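DNA polymerase (Pyrobaculum calidifontis, PDB 5MDN) probably catalyses template-directed DNA synthesis, adding deoxyribonucleotides from their triphosphates to a growing strand with release of diphosphate. Local coordinates at residues 28-36 against 141-152. Residues are numbered along the deposited sequence; the frame is centred on the assembly and turned at random.
Sequences GRRVVLVDR and LGPLPLYEVVEW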
ATOM      1  N   GLY A  28     -14.321 -15.657  22.931  1.00 76.84           N
ATOM      2  CA  GLY A  28     -13.176 -14.788  23.121  1.00 73.75           C
ATOM      3  C   GLY A  28     -11.873 -15.486  23.442  1.00 70.07           C
ATOM      4  O   GLY A  28     -11.072 -14.960  24.224  1.00 71.47           O
ATOM      5  N   ARG A  29     -11.630 -16.654  22.854  1.00 73.31           N
ATOM      6  CA  ARG A  29     -10.373 -17.369  23.029  1.00 73.46           C
ATOM      7  C   ARG A  29      -9.838 -17.793  21.669  1.00 69.32           C
ATOM      8  O   ARG A  29     -10.601 -18.098  20.749  1.00 66.53           O
ATOM      9  CB  ARG A  29     -10.538 -18.601  23.928  1.00 75.93           C
ATOM     10  CG  ARG A  29     -11.713 -19.463  23.538  1.00 76.55           C
ATOM     11  CD  ARG A  29     -11.751 -20.792  24.259  1.00 75.64           C
ATOM     12  NE  ARG A  29     -12.517 -21.768  23.490  1.00 74.15           N
ATOM     13  CZ  ARG A  29     -12.227 -23.062  23.416  1.00 74.80           C
ATOM     14  NH1 ARG A  29     -11.184 -23.550  24.074  1.00 76.23           N
ATOM     15  NH2 ARG A  29     -12.986 -23.870  22.686  1.00 72.76           N
ATOM     16  N   ARG A  30      -8.513 -17.810  21.554  1.00 63.73           N
ATOM     17  CA  ARG A  30      -7.859 -18.016  20.269  1.00 64.09           C
ATOM     18  C   ARG A  30      -7.814 -19.505  19.955  1.00 64.18           C
ATOM     19  O   ARG A  30      -7.269 -20.294  20.733  1.00 68.45           O
ATOM     20  CB  ARG A  30      -6.451 -17.422  20.278  1.00 66.59           C
ATOM     21  CG  ARG A  30      -6.392 -15.901  20.123  1.00 70.12           C
ATOM     22  CD  ARG A  30      -6.839 -15.173  21.390  1.00 71.35           C
ATOM     23  NE  ARG A  30      -6.842 -13.721  21.227  1.00 70.27           N
ATOM     24  CZ  ARG A  30      -7.933 -12.965  21.290  1.00 70.04           C
ATOM     25  NH1 ARG A  30      -9.112 -13.523  21.516  1.00 71.20           N
ATOM     26  NH2 ARG A  30      -7.845 -11.652  21.128  1.00 70.03           N
ATOM     27  N   VAL A  31      -8.381 -19.891  18.811  1.00 62.88           N
ATOM     28  CA  VAL A  31      -8.481 -21.284  18.399  1.00 60.06           C
ATOM     29  C   VAL A  31      -8.007 -21.398  16.956  1.00 58.57           C
ATOM     30  O   VAL A  31      -7.706 -20.404  16.295  1.00 53.83           O
ATOM     31  CB  VAL A  31      -9.913 -21.844  18.539  1.00 61.22           C
ATOM     32  CG1 VAL A  31     -10.415 -21.692  19.968  1.00 61.19           C
ATOM     33  CG2 VAL A  31     -10.850 -21.150  17.562  1.00 59.32           C
ATOM     34  N   VAL A  32      -7.937 -22.636  16.474  1.00 61.36           N
ATOM     35  CA  VAL A  32      -7.514 -22.925  15.109  1.00 58.59           C
ATOM     36  C   VAL A  32      -8.469 -23.953  14.513  1.00 56.36           C
ATOM     37  O   VAL A  32      -8.744 -24.989  15.130  1.00 54.89           O
ATOM     38  CB  VAL A  32      -6.053 -23.422  15.050  1.00 55.26           C
ATOM     39  CG1 VAL A  32      -5.809 -24.530  16.066  1.00 55.03           C
ATOM     40  CG2 VAL A  32      -5.701 -23.886  13.644  1.00 53.71           C
ATOM     41  N   LEU A  33      -8.982 -23.659  13.321  1.00 52.55           N
ATOM     42  CA  LEU A  33      -9.884 -24.543  12.599  1.00 56.31           C
ATOM     43  C   LEU A  33      -9.123 -25.207  11.462  1.00 58.66           C
ATOM     44  O   LEU A  33      -8.308 -24.566  10.791  1.00 57.65           O
ATOM     45  CB  LEU A  33     -11.097 -23.782  12.058  1.00 57.89           C
ATOM     46  CG  LEU A  33     -12.327 -23.685  12.966  1.00 60.44           C
ATOM     47  CD1 LEU A  33     -12.000 -23.033  14.298  1.00 63.08           C
ATOM     48  CD2 LEU A  33     -13.446 -22.933  12.259  1.00 61.19           C
ATOM     49  N   VAL A  34      -9.395 -26.491  11.243  1.00 62.22           N
ATOM     50  CA  VAL A  34      -8.627 -27.291  10.301  1.00 59.04           C
ATOM     51  C   VAL A  34      -9.560 -28.025   9.345  1.00 56.78           C
ATOM     52  O   VAL A  34     -10.681 -28.404   9.700  1.00 51.99           O
ATOM     53  CB  VAL A  34      -7.700 -28.275  11.056  1.00 59.39           C
ATOM     54  CG1 VAL A  34      -8.445 -29.538  11.472  1.00 61.31           C
ATOM     55  CG2 VAL A  34      -6.489 -28.594  10.229  1.00 61.51           C
ATOM     56  N   ASP A  35      -9.094 -28.192   8.106  1.00 53.22           N
ATOM     57  CA  ASP A  35      -9.821 -28.937   7.082  1.00 56.37           C
ATOM     58  C   ASP A  35      -8.823 -29.751   6.274  1.00 58.52           C
ATOM     59  O   ASP A  35      -7.911 -29.187   5.662  1.00 58.54           O
ATOM     60  CB  ASP A  35     -10.613 -28.004   6.160  1.00 58.36           C
ATOM     61  CG  ASP A  35     -11.711 -28.728   5.397  1.00 61.79           C
ATOM     62  OD1 ASP A  35     -11.610 -29.962   5.223  1.00 64.56           O
ATOM     63  OD2 ASP A  35     -12.675 -28.060   4.970  1.00 62.41           O
ATOM     64  N   ARG A  36      -8.997 -31.072   6.271  1.00 59.45           N
ATOM     65  CA  ARG A  36      -8.134 -31.965   5.513  1.00 63.59           C
ATOM     66  C   ARG A  36      -8.747 -32.423   4.196  1.00 62.24           C
ATOM     67  O   ARG A  36      -8.038 -33.010   3.372  1.00 62.61           O
ATOM     68  CB  ARG A  36      -7.781 -33.190   6.365  1.00 68.26           C
ATOM     69  CG  ARG A  36      -7.214 -32.836   7.729  1.00 71.88           C
ATOM     70  CD  ARG A  36      -6.763 -34.072   8.493  1.00 75.79           C
ATOM     71  NE  ARG A  36      -6.249 -33.728   9.817  1.00 80.22           N
ATOM     72  CZ  ARG A  36      -7.011 -33.481  10.878  1.00 80.38           C
ATOM     73  NH1 ARG A  36      -8.333 -33.538  10.780  1.00 81.38           N
ATOM     74  NH2 ARG A  36      -6.451 -33.171  12.039  1.00 77.54           N
ATOM     75  N   LEU A 141      -3.855 -28.212  19.324  1.00 68.33           N
ATOM     76  CA  LEU A 141      -2.742 -28.190  18.377  1.00 65.36           C
ATOM     77  C   LEU A 141      -1.722 -27.225  18.970  1.00 65.99           C
ATOM     78  O   LEU A 141      -1.896 -26.005  18.898  1.00 67.22           O
ATOM     79  CB  LEU A 141      -3.182 -27.759  16.980  1.00 63.04           C
ATOM     80  CG  LEU A 141      -2.064 -27.365  16.006  1.00 61.44           C
ATOM     81  CD1 LEU A 141      -1.053 -28.493  15.837  1.00 61.59           C
ATOM     82  CD2 LEU A 141      -2.639 -26.953  14.661  1.00 60.11           C
ATOM     83  N   GLY A 142      -0.663 -27.767  19.563  1.00 66.79           N
ATOM     84  CA  GLY A 142       0.221 -26.969  20.376  1.00 67.08           C
ATOM     85  C   GLY A 142      -0.528 -26.455  21.589  1.00 67.89           C
ATOM     86  O   GLY A 142      -1.178 -27.217  22.311  1.00 68.02           O
ATOM     87  N   PRO A 143      -0.463 -25.142  21.831  1.00 71.16           N
ATOM     88  CA  PRO A 143      -1.253 -24.561  22.927  1.00 70.79           C
ATOM     89  C   PRO A 143      -2.689 -24.243  22.548  1.00 68.02           C
ATOM     90  O   PRO A 143      -3.512 -24.036  23.450  1.00 68.75           O
ATOM     91  CB  PRO A 143      -0.478 -23.282  23.273  1.00 72.85           C
ATOM     92  CG  PRO A 143       0.157 -22.885  21.982  1.00 72.97           C
ATOM     93  CD  PRO A 143       0.428 -24.151  21.200  1.00 71.04           C
ATOM     94  N   LEU A 144      -3.015 -24.196  21.254  1.00 65.67           N
ATOM     95  CA  LEU A 144      -4.302 -23.736  20.740  1.00 64.69           C
ATOM     96  C   LEU A 144      -5.292 -24.892  20.643  1.00 62.13           C
ATOM     97  O   LEU A 144      -4.918 -25.997  20.236  1.00 60.70           O
ATOM     98  CB  LEU A 144      -4.138 -23.100  19.362  1.00 64.33           C
ATOM     99  CG  LEU A 144      -3.143 -21.947  19.231  1.00 62.21           C
ATOM    100  CD1 LEU A 144      -2.848 -21.670  17.766  1.00 60.51           C
ATOM    101  CD2 LEU A 144      -3.684 -20.705  19.918  1.00 63.59           C
ATOM    102  N   PRO A 145      -6.546 -24.661  21.022  1.00 61.22           N
ATOM    103  CA  PRO A 145      -7.591 -25.660  20.761  1.00 62.80           C
ATOM    104  C   PRO A 145      -7.795 -25.847  19.264  1.00 65.01           C
ATOM    105  O   PRO A 145      -7.976 -24.881  18.519  1.00 62.59           O
ATOM    106  CB  PRO A 145      -8.833 -25.062  21.431  1.00 62.67           C
ATOM    107  CG  PRO A 145      -8.311 -24.065  22.417  1.00 61.61           C
ATOM    108  CD  PRO A 145      -7.036 -23.534  21.835  1.00 61.62           C
ATOM    109  N   LEU A 146      -7.773 -27.102  18.828  1.00 64.54           N
ATOM    110  CA  LEU A 146      -7.978 -27.451  17.431  1.00 65.24           C
ATOM    111  C   LEU A 146      -9.420 -27.886  17.195  1.00 64.25           C
ATOM    112  O   LEU A 146     -10.063 -28.471  18.069  1.00 66.00           O
ATOM    113  CB  LEU A 146      -7.016 -28.563  17.007  1.00 64.57           C
ATOM    114  CG  LEU A 146      -7.050 -29.042  15.554  1.00 65.17           C
ATOM    115  CD1 LEU A 146      -6.691 -27.910  14.603  1.00 66.62           C
ATOM    116  CD2 LEU A 146      -6.117 -30.229  15.357  1.00 65.25           C
ATOM    117  N   TYR A 147      -9.918 -27.592  15.996  1.00 63.80           N
ATOM    118  CA  TYR A 147     -11.283 -27.917  15.604  1.00 63.97           C
ATOM    119  C   TYR A 147     -11.282 -28.441  14.178  1.00 64.37           C
ATOM    120  O   TYR A 147     -10.693 -27.816  13.290  1.00 62.92           O
ATOM    121  CB  TYR A 147     -12.203 -26.692  15.693  1.00 66.58           C
ATOM    122  CG  TYR A 147     -12.649 -26.308  17.087  1.00 67.65           C
ATOM    123  CD1 TYR A 147     -11.786 -25.662  17.962  1.00 65.72           C
ATOM    124  CD2 TYR A 147     -13.943 -26.573  17.518  1.00 68.86           C
ATOM    125  CE1 TYR A 147     -12.195 -25.303  19.233  1.00 66.07           C
ATOM    126  CE2 TYR A 147     -14.361 -26.219  18.786  1.00 66.69           C
ATOM    127  CZ  TYR A 147     -13.484 -25.585  19.639  1.00 66.41           C
ATOM    128  OH  TYR A 147     -13.897 -25.229  20.902  1.00 66.31           O
ATOM    129  N   GLU A 148     -11.929 -29.582  13.959  1.00 66.85           N
ATOM    130  CA  GLU A 148     -12.149 -30.090  12.612  1.00 69.24           C
ATOM    131  C   GLU A 148     -13.418 -29.457  12.061  1.00 66.57           C
ATOM    132  O   GLU A 148     -14.496 -29.623  12.638  1.00 68.04           O
ATOM    133  CB  GLU A 148     -12.287 -31.611  12.599  1.00 74.79           C
ATOM    134  CG  GLU A 148     -10.989 -32.391  12.568  1.00 81.50           C
ATOM    135  CD  GLU A 148     -11.229 -33.885  12.414  1.00 87.86           C
ATOM    136  OE1 GLU A 148     -12.338 -34.348  12.756  1.00 92.71           O
ATOM    137  OE2 GLU A 148     -10.313 -34.590  11.940  1.00 94.70           O
ATOM    138  N   VAL A 149     -13.297 -28.750  10.944  1.00 62.37           N
ATOM    139  CA  VAL A 149     -14.452 -28.084  10.356  1.00 63.51           C
ATOM    140  C   VAL A 149     -15.308 -29.127   9.649  1.00 62.36           C
ATOM    141  O   VAL A 149     -14.793 -30.004   8.943  1.00 61.32           O
ATOM    142  CB  VAL A 149     -14.022 -26.951   9.406  1.00 65.76           C
ATOM    143  CG1 VAL A 149     -13.019 -26.040  10.091  1.00 67.52           C
ATOM    144  CG2 VAL A 149     -13.454 -27.486   8.109  1.00 64.69           C
ATOM    145  N   VAL A 150     -16.611 -29.079   9.893  1.00 67.78           N
ATOM    146  CA  VAL A 150     -17.547 -29.916   9.152  1.00 66.07           C
ATOM    147  C   VAL A 150     -18.090 -29.183   7.934  1.00 66.70           C
ATOM    148  O   VAL A 150     -18.041 -29.697   6.814  1.00 67.37           O
ATOM    149  CB  VAL A 150     -18.683 -30.392  10.081  1.00 64.27           C
ATOM    150  CG1 VAL A 150     -19.598 -31.358   9.347  1.00 62.88           C
ATOM    151  CG2 VAL A 150     -18.107 -31.037  11.332  1.00 63.93           C
ATOM    152  N   GLU A 151     -18.612 -27.975   8.130  1.00 68.26           N
ATOM    153  CA  GLU A 151     -19.146 -27.196   7.024  1.00 71.05           C
ATOM    154  C   GLU A 151     -19.146 -25.724   7.411  1.00 67.35           C
ATOM    155  O   GLU A 151     -19.512 -25.371   8.536  1.00 67.37           O
ATOM    156  CB  GLU A 151     -20.559 -27.657   6.653  1.00 75.76           C
ATOM    157  CG  GLU A 151     -21.112 -27.005   5.402  1.00 81.39           C
ATOM    158  CD  GLU A 151     -22.507 -27.484   5.066  1.00 87.62           C
ATOM    159  OE1 GLU A 151     -23.256 -27.836   6.001  1.00 90.18           O
ATOM    160  OE2 GLU A 151     -22.850 -27.520   3.867  1.00 91.74           O
ATOM    161  N   TRP A 152     -18.732 -24.873   6.474  1.00 65.33           N
ATOM    162  CA  TRP A 152     -18.821 -23.431   6.645  1.00 65.31           C
ATOM    163  C   TRP A 152     -20.198 -22.938   6.218  1.00 67.20           C
ATOM    164  O   TRP A 152     -20.679 -23.272   5.130  1.00 67.30           O
ATOM    165  CB  TRP A 152     -17.739 -22.720   5.833  1.00 62.76           C
ATOM    166  CG  TRP A 152     -16.348 -22.953   6.325  1.00 59.42           C
ATOM    167  CD1 TRP A 152     -15.536 -24.005   6.023  1.00 59.34           C
ATOM    168  CD2 TRP A 152     -15.593 -22.099   7.193  1.00 56.98           C
ATOM    169  NE1 TRP A 152     -14.325 -23.867   6.657  1.00 58.46           N
ATOM    170  CE2 TRP A 152     -14.334 -22.704   7.382  1.00 57.21           C
ATOM    171  CE3 TRP A 152     -15.860 -20.883   7.830  1.00 57.35           C
ATOM    172  CZ2 TRP A 152     -13.345 -22.136   8.183  1.00 56.93           C
ATOM    173  CZ3 TRP A 152     -14.877 -20.321   8.628  1.00 57.43           C
ATOM    174  CH2 TRP A 152     -13.635 -20.947   8.796  1.00 56.89           C
TER
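L146 swings CG opposite its own amide nitrogen (chi1 -178°), carrying CD1 forward along the strands to 3.8 Å from V32 CG1 and 3.7 Å from V34 CB, bridging the two valines on its face. On the reverse face, a chi1 of -77° turns the Y147 ring so that CE1 lies 4.1 Å from V31 CG1, while Y147 CB meets L33 CD1 at 3.9 Å. The backbones beneath form a parallel pair: V32 N donates to P145 O (3.0 Å), Y147 N to V32 O, V34 N to Y147 O (2.8 Å) and V149 N to V34 O. This is the one parallel junction in a mixed five-stranded sheet, where 30-35 and 144-155 bring together the hairpins they form with 17-24 and 131-141; D7, a magnesium ligand, lies on strand 5-12, at one sheet edge. L33 also sets CB against V149 CG1 (3.6 Å) and CD2 against W152 CH2, so an alanine here would probably open a gap beside the indole and leave Y147 CB without its leucine neighbour. At the R36 guanidinium edge, NH1 makes a salt bridge to E148 OE2 with weak hydrogen-bond geometry, while E18 and R136 pair with R36 NE and E148 OE1 respectively.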